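Local atomic coordinates of immunity 23 family protein (Burkholderia dolosa AU0158, PDB entry 5FFP), a protein that probably protects its own cell as the immunity protein (CdiI, an antitoxin) that neutralises the toxin of a contact-dependent growth inhibition system. Residues A[29-34]-A[110-115]. Residues are numbered along the deposited sequence; the frame is centred on the assembly and turned at random.
Sequences LGYFMG and YYIFLV
Ile112 packs against both Tyr31 and the selenomethionine Met33, two residues on the same side of strand 26-33, and buries more surface than either. Its methyl CD1 lies obliquely beside the Tyr31 ring, 3.7 Å from CD2. Ile112 and Met33 reach toward each other tip to tip, with CG2 of Ile112 3.8 Å from SE of Met33. A beta-branched residue suits this place because CG1 and CG2 leave CB in different directions: CG1 stands anti to the carbonyl carbon (chi1 -63°) and carries CD1 to the ring and to the end of Met33, while CG2 makes the closest approach to the selenium. Met33 supplies a long, flexible chain that extends through chi2 and then bends at chi3 (-81°), placing CE 4.1 Å from Ile112 CD1. Tyr31 is amphipathic: its ring carbons join the apolar cluster, while its hydroxyl is hydrogen-bonded to the backbone O of Val100.

No hydrogen bond links the two segments, and the CA atoms of Tyr31 and Ile112 remain 9.5 Å apart, so side chains alone make this buried apolar contact, which joins the four-stranded and three-stranded antiparallel sheets near the centre of the chain. In the first sheet, strand 26-33 is flanked by 9-15 and 36-44; in the second, strand 110-117 is an outermost strand paired with 120-127. Val38 of strand 36-44 and Leu123 and Tyr125 of strand 120-127 each touch both Met33 and Ile112, whereas Phe113 packs against helix 72-83.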
# COMPACT_ATOMS: atom_id res chain seq x y z
N LEU A 29 -24.16 -6.30 -9.22
CA LEU A 29 -24.05 -5.09 -8.45
C LEU A 29 -23.50 -3.98 -9.32
O LEU A 29 -22.56 -4.18 -10.10
CB LEU A 29 -23.14 -5.30 -7.26
CG LEU A 29 -23.07 -4.10 -6.33
CD1 LEU A 29 -22.98 -4.56 -4.89
CD2 LEU A 29 -21.90 -3.23 -6.66
N GLY A 30 -24.15 -2.83 -9.23
CA GLY A 30 -23.74 -1.68 -10.01
C GLY A 30 -23.93 -0.44 -9.20
O GLY A 30 -24.76 -0.43 -8.30
N TYR A 31 -23.15 0.56 -9.50
CA TYR A 31 -23.28 1.92 -9.00
C TYR A 31 -23.78 2.77 -10.19
O TYR A 31 -23.17 2.73 -11.29
CB TYR A 31 -21.92 2.47 -8.59
CG TYR A 31 -21.35 2.06 -7.26
CD1 TYR A 31 -21.90 1.05 -6.49
CD2 TYR A 31 -20.21 2.65 -6.82
CE1 TYR A 31 -21.35 0.68 -5.28
CE2 TYR A 31 -19.64 2.27 -5.62
CZ TYR A 31 -20.22 1.28 -4.86
OH TYR A 31 -19.63 0.94 -3.66
N PHE A 32 -24.87 3.50 -9.99
CA PHE A 32 -25.25 4.61 -10.89
C PHE A 32 -24.62 5.89 -10.32
O PHE A 32 -24.76 6.20 -9.14
CB PHE A 32 -26.75 4.87 -10.89
CG PHE A 32 -27.53 3.95 -11.73
CD1 PHE A 32 -27.68 4.19 -13.07
CD2 PHE A 32 -28.20 2.88 -11.17
CE1 PHE A 32 -28.42 3.33 -13.86
CE2 PHE A 32 -28.94 2.01 -11.93
CZ PHE A 32 -29.06 2.23 -13.28
N MSE A 33 -23.95 6.63 -11.19
CA MSE A 33 -23.27 7.85 -10.78
C MSE A 33 -23.56 8.86 -11.86
O MSE A 33 -23.19 8.67 -13.04
CB MSE A 33 -21.78 7.53 -10.63
CG MSE A 33 -21.52 6.29 -9.78
SE MSE A 33 -19.57 6.02 -9.68
CE MSE A 33 -19.33 5.14 -11.43
N GLY A 34 -24.28 9.92 -11.48
CA GLY A 34 -24.75 10.97 -12.42
C GLY A 34 -25.40 10.43 -13.66
O GLY A 34 -25.15 10.92 -14.76
N TYR A 110 -12.88 -0.87 -11.87
CA TYR A 110 -13.56 0.40 -11.67
C TYR A 110 -13.10 0.90 -10.33
O TYR A 110 -13.33 0.28 -9.31
CB TYR A 110 -15.06 0.24 -11.71
CG TYR A 110 -15.62 -0.15 -13.08
CD1 TYR A 110 -15.79 0.80 -14.09
CD2 TYR A 110 -16.02 -1.47 -13.35
CE1 TYR A 110 -16.33 0.45 -15.32
CE2 TYR A 110 -16.56 -1.83 -14.59
CZ TYR A 110 -16.71 -0.88 -15.57
OH TYR A 110 -17.23 -1.22 -16.81
N TYR A 111 -12.43 2.04 -10.36
CA TYR A 111 -11.93 2.66 -9.15
C TYR A 111 -12.76 3.90 -8.91
O TYR A 111 -12.83 4.78 -9.77
CB TYR A 111 -10.44 2.95 -9.29
CG TYR A 111 -9.64 1.65 -9.25
CD1 TYR A 111 -9.42 1.00 -8.04
CD2 TYR A 111 -9.18 1.05 -10.41
CE1 TYR A 111 -8.75 -0.21 -7.99
CE2 TYR A 111 -8.49 -0.15 -10.37
CZ TYR A 111 -8.27 -0.78 -9.15
OH TYR A 111 -7.58 -1.98 -9.08
N ILE A 112 -13.41 3.95 -7.76
CA ILE A 112 -14.41 4.96 -7.51
C ILE A 112 -14.13 5.57 -6.17
O ILE A 112 -14.10 4.87 -5.16
CB ILE A 112 -15.81 4.33 -7.52
CG1 ILE A 112 -16.11 3.76 -8.91
CG2 ILE A 112 -16.87 5.36 -7.13
CD1 ILE A 112 -17.16 2.69 -8.89
N PHE A 113 -13.93 6.89 -6.16
CA PHE A 113 -13.43 7.55 -4.98
C PHE A 113 -14.44 8.57 -4.47
O PHE A 113 -15.16 9.16 -5.25
CB PHE A 113 -12.10 8.24 -5.28
CG PHE A 113 -11.01 7.31 -5.78
CD1 PHE A 113 -10.21 6.60 -4.88
CD2 PHE A 113 -10.74 7.20 -7.13
CE1 PHE A 113 -9.20 5.76 -5.32
CE2 PHE A 113 -9.72 6.38 -7.59
CZ PHE A 113 -8.95 5.65 -6.69
N LEU A 114 -14.47 8.76 -3.15
CA LEU A 114 -15.27 9.79 -2.53
C LEU A 114 -14.36 10.92 -2.02
O LEU A 114 -13.41 10.67 -1.26
CB LEU A 114 -16.03 9.19 -1.36
CG LEU A 114 -17.18 10.03 -0.78
CD1 LEU A 114 -18.25 10.28 -1.82
CD2 LEU A 114 -17.79 9.33 0.43
N VAL A 115 -14.65 12.16 -2.44
CA VAL A 115 -13.99 13.35 -1.89
C VAL A 115 -15.07 14.31 -1.38
O VAL A 115 -16.00 14.66 -2.12
CB VAL A 115 -13.17 14.08 -2.97
CG1 VAL A 115 -12.61 15.40 -2.43
CG2 VAL A 115 -12.04 13.21 -3.50